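Local coordinates for transcriptional regulator, MerR-family (PDB 5GPE), which recognises lead(II), binding the ion through cysteine residues, and probably acts as a dimeric, DNA-binding transcription regulator of the MerR family, at residues Thr17-Phe20 with Tyr21-Glu24; Leu49-Arg52 with Arg53-Lys57; Asp86-Ile89 with Ala90-Thr94. All coordinates share one frame; numbering follows the deposited sequence.

The three contacts follow one another along the chain, each on or at the end of one helix. Contacts 1 and 2 both belong to the MerR-type helix-turn-helix region; their centres lie about 14 Å apart and they touch directly, Tyr21 OH being 2.8 Å from Arg55 NH1, a probable hydrogen bond, while Ile51 CG2 packs on Tyr21 CZ. Contact 3 sits on the long helix that follows; its centre is about 27 Å from the centre of contact 1 and about 18 Å from that of contact 2. Contacts 2 and 3 both meet the second subunit. A bound lead(II) ion lies about 9 Å from the side chain of Asp86 in contact 3, and one about 11 Å from that of Phe50 in contact 2.

Contact 1: residues Thr17-Phe20 with Tyr21-Glu24; sequences TVRF and YESE
Thr17 keeps OG1 beside its backbone N (chi1 -57°), which leaves CG2 anti to that N, and Tyr21, one helical turn later, sets its ring anti to its carbonyl carbon; the two side chains run alongside each other in the same direction. The methyl CG2 of Thr17 thereby reaches the far part of the phenol, 3.6 Å from Tyr21 CE2. Nearer the backbone, Thr17 O stands above one face of the same ring, off toward its rim and 3.4 Å from Tyr21 CG, while accepting the backbone hydrogen bond from Tyr21 N. Phe20 meets Tyr21 at a slant, its ring plane turned 41° against the phenol and Phe20 CD2 3.8 Å from Tyr21 CD1. Glu24 CG lies over a face of the Phe20 ring, 4.3 Å from its centroid, in a CH-pi contact. At this end of helix 15-23 Phe20 O takes two hydrogen bonds, from Ser23 OG at 2.7 Å and from Glu24 N at 3.0 Å. The Ser23 hydroxyl thus turns back onto a carbonyl of its own helix. Val18 packs inward against Leu48 and helix 4-11, within the helix-turn-helix region. Beyond the contact, Tyr21 OH pairs with Arg55, Glu22 OE2 is hydrogen-bonded to Tyr40 OH, and Glu24 forms a salt bridge with Arg65. The last turn of the helix therefore satisfies one carbonyl twice, whereas the polar tips of Tyr21, Glu22 and Glu24 tie it to neighbouring parts of the domain.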
loop_
_atom_site.group_PDB
_atom_site.type_symbol
_atom_site.label_atom_id
_atom_site.label_comp_id
_atom_site.label_asym_id
_atom_site.label_seq_id
_atom_site.Cartn_x
_atom_site.Cartn_y
_atom_site.Cartn_z
ATOM N N THR B 17 11.178 15.443 -6.980
ATOM C CA THR B 17 10.772 15.126 -5.617
ATOM C C THR B 17 10.654 16.390 -4.755
ATOM O O THR B 17 9.692 16.544 -4.020
ATOM C CB THR B 17 11.715 14.106 -4.964
ATOM O OG1 THR B 17 11.751 12.925 -5.767
ATOM C CG2 THR B 17 11.240 13.727 -3.558
ATOM N N VAL B 18 11.621 17.300 -4.872
ATOM C CA VAL B 18 11.532 18.593 -4.211
ATOM C C VAL B 18 10.255 19.329 -4.644
ATOM O O VAL B 18 9.532 19.869 -3.806
ATOM C CB VAL B 18 12.763 19.492 -4.501
ATOM C CG1 VAL B 18 12.616 20.848 -3.830
ATOM C CG2 VAL B 18 14.047 18.829 -4.015
ATOM N N ARG B 19 9.995 19.369 -5.954
ATOM C CA ARG B 19 8.800 20.047 -6.483
ATOM C C ARG B 19 7.501 19.385 -6.030
ATOM O O ARG B 19 6.500 20.056 -5.803
ATOM C CB ARG B 19 8.832 20.116 -8.018
ATOM C CG ARG B 19 9.894 21.046 -8.552
ATOM C CD ARG B 19 9.533 21.654 -9.889
ATOM N NE ARG B 19 10.563 22.624 -10.250
ATOM C CZ ARG B 19 11.487 22.504 -11.196
ATOM N NH1 ARG B 19 11.554 21.432 -11.980
ATOM N NH2 ARG B 19 12.359 23.503 -11.348
ATOM N N PHE B 20 7.520 18.070 -5.899
ATOM C CA PHE B 20 6.365 17.339 -5.325
ATOM C C PHE B 20 6.071 17.803 -3.884
ATOM O O PHE B 20 4.936 18.128 -3.542
ATOM C CB PHE B 20 6.630 15.834 -5.364
ATOM C CG PHE B 20 5.579 15.008 -4.694
ATOM C CD1 PHE B 20 4.255 15.074 -5.107
ATOM C CD2 PHE B 20 5.920 14.126 -3.679
ATOM C CE1 PHE B 20 3.279 14.295 -4.493
ATOM C CE2 PHE B 20 4.960 13.343 -3.066
ATOM C CZ PHE B 20 3.634 13.429 -3.475
ATOM N N TYR B 21 7.118 17.854 -3.057
ATOM C CA TYR B 21 6.986 18.333 -1.678
ATOM C C TYR B 21 6.526 19.790 -1.604
ATOM O O TYR B 21 5.721 20.138 -0.743
ATOM C CB TYR B 21 8.299 18.163 -0.919
ATOM C CG TYR B 21 8.748 16.737 -0.730
ATOM C CD1 TYR B 21 7.844 15.669 -0.740
ATOM C CD2 TYR B 21 10.086 16.443 -0.546
ATOM C CE1 TYR B 21 8.274 14.367 -0.569
ATOM C CE2 TYR B 21 10.522 15.136 -0.363
ATOM C CZ TYR B 21 9.608 14.106 -0.387
ATOM O OH TYR B 21 10.009 12.810 -0.200
ATOM N N GLU B 22 6.995 20.624 -2.525
ATOM C CA GLU B 22 6.497 22.001 -2.651
ATOM C C GLU B 22 5.010 22.051 -2.963
ATOM O O GLU B 22 4.259 22.770 -2.306
ATOM C CB GLU B 22 7.241 22.766 -3.744
ATOM C CG GLU B 22 8.649 23.147 -3.352
ATOM C CD GLU B 22 9.338 24.038 -4.372
ATOM O OE1 GLU B 22 9.220 23.765 -5.591
ATOM O OE2 GLU B 22 10.020 24.988 -3.942
ATOM N N SER B 23 4.590 21.291 -3.971
ATOM C CA SER B 23 3.166 21.241 -4.357
ATOM C C SER B 23 2.270 20.731 -3.216
ATOM O O SER B 23 1.110 21.110 -3.132
ATOM C CB SER B 23 2.957 20.394 -5.617
ATOM O OG SER B 23 3.216 19.025 -5.348
ATOM N N GLU B 24 2.831 19.896 -2.337
ATOM C CA GLU B 24 2.113 19.368 -1.163
ATOM C C GLU B 24 2.214 20.235 0.114
ATOM O O GLU B 24 1.704 19.850 1.159
ATOM C CB GLU B 24 2.586 17.939 -0.867
ATOM C CG GLU B 24 2.111 16.935 -1.892
ATOM C CD GLU B 24 0.601 16.770 -1.888
ATOM O OE1 GLU B 24 -0.069 16.492 -0.844
ATOM O OE2 GLU B 24 0.080 16.974 -2.977
#

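Contact 2: residues Leu49-Arg52 with Arg53-Lys57; sequences LFIR and RCRAK
Sulfur meets ring where Cys54 SG sits beside Phe50, 3.5 Å from Phe50 CE1 and 4.0 Å from the ring centroid. The approach is oblique, 33° off the ring normal, and makes a Cys sulfur-aromatic contact between residues one turn apart. It follows from Cys54 holding SG anti to its carbonyl carbon (chi1 -70°), which directs the sulfur back along the helix. Around this pair, Phe50 touches Leu68 and Cys54 touches Ile64, both on helix 61-71, and Leu128 of the second subunit packs on both.

Van der Waals contacts of the arginine chains come next. Arg53, extended from CG to NE, crosses Leu49 at a slant: Arg53 CG lies 3.4 Å from Leu49 O, and Leu49 CB comes within 3.7 Å of Arg53 NH1. Leu49 O lies over one face of this guanidinium. Arg55 runs alongside Ile51, with Arg55 CD 4.1 Å from Ile51 CG2.

Two polar ends find partners outside the segments: Arg53 NH1 hydrogen-bonds to Leu128 O of the second subunit and Arg52 NH2 to Ala11 O.

Backbone bonds from Arg53 N, Cys54 N, Arg55 N and Ala56 N to the carbonyls four residues earlier keep the turns regular. Such a helix end, with Phe50, Ile51 and Cys54 buried and arginines around them, belongs to the MerR-type helix-turn-helix domain, packed on helix 61-71 and on the second subunit.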
loop_
_atom_site.group_PDB
_atom_site.type_symbol
_atom_site.label_atom_id
_atom_site.label_comp_id
_atom_site.label_asym_id
_atom_site.label_seq_id
_atom_site.Cartn_x
_atom_site.Cartn_y
_atom_site.Cartn_z
ATOM N N LEU B 49 15.723 16.799 4.652
ATOM C CA LEU B 49 16.276 15.713 5.440
ATOM C C LEU B 49 15.271 15.208 6.486
ATOM O O LEU B 49 15.156 14.002 6.688
ATOM C CB LEU B 49 17.601 16.119 6.088
ATOM C CG LEU B 49 18.728 16.474 5.112
ATOM C CD1 LEU B 49 19.982 16.886 5.878
ATOM C CD2 LEU B 49 19.059 15.341 4.146
ATOM N N PHE B 50 14.543 16.123 7.122
ATOM C CA PHE B 50 13.489 15.777 8.084
ATOM C C PHE B 50 12.411 14.946 7.403
ATOM O O PHE B 50 12.024 13.906 7.904
ATOM C CB PHE B 50 12.869 17.055 8.696
ATOM C CG PHE B 50 11.775 16.797 9.702
ATOM C CD1 PHE B 50 10.452 16.623 9.292
ATOM C CD2 PHE B 50 12.055 16.742 11.061
ATOM C CE1 PHE B 50 9.448 16.387 10.223
ATOM C CE2 PHE B 50 11.059 16.515 11.989
ATOM C CZ PHE B 50 9.753 16.324 11.573
ATOM N N ILE B 51 11.961 15.400 6.246
ATOM C CA ILE B 51 10.967 14.679 5.435
ATOM C C ILE B 51 11.463 13.272 5.054
ATOM O O ILE B 51 10.715 12.298 5.170
ATOM C CB ILE B 51 10.586 15.465 4.156
ATOM C CG1 ILE B 51 9.843 16.756 4.531
ATOM C CG2 ILE B 51 9.692 14.629 3.235
ATOM C CD1 ILE B 51 9.760 17.759 3.411
ATOM N N ARG B 52 12.699 13.161 4.618
ATOM C CA ARG B 52 13.311 11.913 4.242
ATOM C C ARG B 52 13.287 10.928 5.398
ATOM O O ARG B 52 12.943 9.825 5.212
ATOM C CB ARG B 52 14.760 12.096 3.742
ATOM C CG ARG B 52 15.518 10.811 3.433
ATOM C CD ARG B 52 16.968 10.841 3.917
ATOM N NE ARG B 52 17.765 11.554 2.956
ATOM C CZ ARG B 52 19.058 11.844 3.067
ATOM N NH1 ARG B 52 19.737 11.500 4.145
ATOM N NH2 ARG B 52 19.645 12.480 2.094
ATOM N N ARG B 53 13.654 11.368 6.584
ATOM C CA ARG B 53 13.677 10.472 7.758
ATOM C C ARG B 53 12.269 10.010 8.150
ATOM O O ARG B 53 12.075 8.854 8.537
ATOM C CB ARG B 53 14.379 11.123 8.941
ATOM C CG ARG B 53 15.870 11.375 8.701
ATOM C CD ARG B 53 16.495 12.138 9.850
ATOM N NE ARG B 53 17.801 12.669 9.466
ATOM C CZ ARG B 53 18.128 13.958 9.347
ATOM N NH1 ARG B 53 17.260 14.941 9.597
ATOM N NH2 ARG B 53 19.362 14.267 8.969
ATOM N N CYS B 54 11.296 10.916 8.049
ATOM C CA CYS B 54 9.906 10.572 8.316
ATOM C C CYS B 54 9.382 9.528 7.337
ATOM O O CYS B 54 8.715 8.564 7.741
ATOM C CB CYS B 54 9.015 11.800 8.252
ATOM S SG CYS B 54 9.244 12.968 9.594
ATOM N N ARG B 55 9.662 9.716 6.052
ATOM C CA ARG B 55 9.154 8.792 5.035
ATOM C C ARG B 55 9.778 7.418 5.164
ATOM O O ARG B 55 9.112 6.428 4.944
ATOM C CB ARG B 55 9.351 9.344 3.634
ATOM C CG ARG B 55 8.536 10.604 3.408
ATOM C CD ARG B 55 8.465 10.949 1.944
ATOM N NE ARG B 55 7.431 10.174 1.260
ATOM C CZ ARG B 55 7.283 10.127 -0.059
ATOM N NH1 ARG B 55 8.120 10.785 -0.861
ATOM N NH2 ARG B 55 6.295 9.407 -0.585
ATOM N N ALA B 56 11.036 7.373 5.585
ATOM C CA ALA B 56 11.717 6.108 5.881
ATOM C C ALA B 56 11.163 5.374 7.107
ATOM O O ALA B 56 11.405 4.196 7.269
ATOM C CB ALA B 56 13.203 6.338 6.066
ATOM N N LYS B 57 10.445 6.088 7.974
ATOM C CA LYS B 57 9.690 5.472 9.083
ATOM C C LYS B 57 8.198 5.278 8.748
ATOM O O LYS B 57 7.364 5.235 9.641
ATOM C CB LYS B 57 9.892 6.273 10.373
ATOM C CG LYS B 57 11.335 6.168 10.875
ATOM C CD LYS B 57 11.641 7.134 11.986
ATOM C CE LYS B 57 13.146 7.297 12.205
ATOM N NZ LYS B 57 13.812 6.026 12.619
#

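Contact 3: residues Asp86-Ile89 with Ala90-Thr94; sequences DAHI and AQVRT
Arg93 lies along Ile89, one turn earlier, and both side chains point the same way. Arg93 CB is 3.6 Å from Ile89 O, and Arg93 CG, anti to the carbonyl carbon (chi1 -74°), comes to 3.4 Å from that same oxygen. Extended from CG to NE, the Arg93 chain carries CD past Ile89 CG2 at 4.0 Å. Arg93 NE closes to 3.5 Å from Ile89 CG2. At the tip, Ile89 CG2 packs on the guanidinium plane over its centre, 3.4 Å from Arg93 CZ, with Arg93 NH1 and NH2 a little farther off. Arg93 NE also forms a salt bridge with Glu103 of the second subunit.

These turns belong to the long helix 79-111, in a segment predicted to be coiled coil, and Ile89 and Val92 pack on Leu106 and Leu102 of the second subunit respectively, as expected for the dimerisation helix of a MerR-family regulator. Asp86 adds a salt bridge to Arg110 of that subunit.

On another side of the helix, His88 crosses Val92, with His88 CD2 3.8 Å from Val92 CG2. Both ring nitrogens of His88 are hydrogen-bonded within the chain, ND1 to Glu63 and NE2 to Asp58.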
loop_
_atom_site.group_PDB
_atom_site.type_symbol
_atom_site.label_atom_id
_atom_site.label_comp_id
_atom_site.label_asym_id
_atom_site.label_seq_id
_atom_site.Cartn_x
_atom_site.Cartn_y
_atom_site.Cartn_z
ATOM N N ASP B 86 2.286 6.598 18.426
ATOM C CA ASP B 86 1.526 5.493 19.043
ATOM C C ASP B 86 0.448 4.945 18.108
ATOM O O ASP B 86 0.267 3.724 18.019
ATOM C CB ASP B 86 0.876 5.930 20.358
ATOM C CG ASP B 86 1.877 6.100 21.485
ATOM O OD1 ASP B 86 2.964 5.480 21.436
ATOM O OD2 ASP B 86 1.566 6.830 22.449
ATOM N N ALA B 87 -0.268 5.841 17.428
ATOM C CA ALA B 87 -1.332 5.419 16.476
ATOM C C ALA B 87 -0.731 4.680 15.269
ATOM O O ALA B 87 -1.303 3.703 14.790
ATOM C CB ALA B 87 -2.166 6.597 16.016
ATOM N N HIS B 88 0.455 5.108 14.836
ATOM C CA HIS B 88 1.147 4.425 13.749
ATOM C C HIS B 88 1.599 3.019 14.145
ATOM O O HIS B 88 1.423 2.064 13.384
ATOM C CB HIS B 88 2.364 5.210 13.250
ATOM C CG HIS B 88 2.697 4.909 11.831
ATOM N ND1 HIS B 88 2.392 5.775 10.809
ATOM C CD2 HIS B 88 3.229 3.812 11.247
ATOM C CE1 HIS B 88 2.753 5.239 9.660
ATOM N NE2 HIS B 88 3.270 4.051 9.899
ATOM N N ILE B 89 2.157 2.896 15.343
ATOM C CA ILE B 89 2.524 1.583 15.896
ATOM C C ILE B 89 1.297 0.645 15.941
ATOM O O ILE B 89 1.378 -0.520 15.536
ATOM C CB ILE B 89 3.161 1.723 17.289
ATOM C CG1 ILE B 89 4.558 2.354 17.174
ATOM C CG2 ILE B 89 3.269 0.379 17.997
ATOM C CD1 ILE B 89 5.100 2.878 18.493
ATOM N N ALA B 90 0.180 1.145 16.453
ATOM C CA ALA B 90 -1.076 0.355 16.525
ATOM C C ALA B 90 -1.524 -0.122 15.137
ATOM O O ALA B 90 -1.919 -1.278 14.953
ATOM C CB ALA B 90 -2.187 1.164 17.185
ATOM N N GLN B 91 -1.456 0.786 14.169
ATOM C CA GLN B 91 -1.737 0.470 12.758
ATOM C C GLN B 91 -0.873 -0.668 12.185
ATOM O O GLN B 91 -1.376 -1.574 11.507
ATOM C CB GLN B 91 -1.536 1.699 11.884
ATOM C CG GLN B 91 -2.813 2.250 11.310
ATOM C CD GLN B 91 -2.666 3.678 10.832
ATOM O OE1 GLN B 91 -3.470 4.538 11.191
ATOM N NE2 GLN B 91 -1.629 3.946 10.026
ATOM N N VAL B 92 0.425 -0.588 12.440
ATOM C CA VAL B 92 1.364 -1.591 11.956
ATOM C C VAL B 92 1.098 -2.947 12.592
ATOM O O VAL B 92 1.195 -3.987 11.922
ATOM C CB VAL B 92 2.827 -1.134 12.200
ATOM C CG1 VAL B 92 3.817 -2.247 11.917
ATOM C CG2 VAL B 92 3.136 0.040 11.286
ATOM N N ARG B 93 0.766 -2.947 13.881
ATOM C CA ARG B 93 0.465 -4.187 14.599
ATOM C C ARG B 93 -0.770 -4.903 14.035
ATOM O O ARG B 93 -0.786 -6.126 13.897
ATOM C CB ARG B 93 0.308 -3.923 16.101
ATOM C CG ARG B 93 1.647 -3.653 16.786
ATOM C CD ARG B 93 1.484 -3.161 18.211
ATOM N NE ARG B 93 2.789 -3.006 18.832
ATOM C CZ ARG B 93 3.047 -2.407 19.994
ATOM N NH1 ARG B 93 2.093 -1.857 20.720
ATOM N NH2 ARG B 93 4.306 -2.351 20.412
ATOM N N THR B 94 -1.793 -4.129 13.697
ATOM C CA THR B 94 -3.014 -4.700 13.101
ATOM C C THR B 94 -2.711 -5.270 11.705
ATOM O O THR B 94 -3.171 -6.351 11.351
ATOM C CB THR B 94 -4.132 -3.656 13.031
ATOM O OG1 THR B 94 -4.443 -3.227 14.355
ATOM C CG2 THR B 94 -5.390 -4.232 12.375
#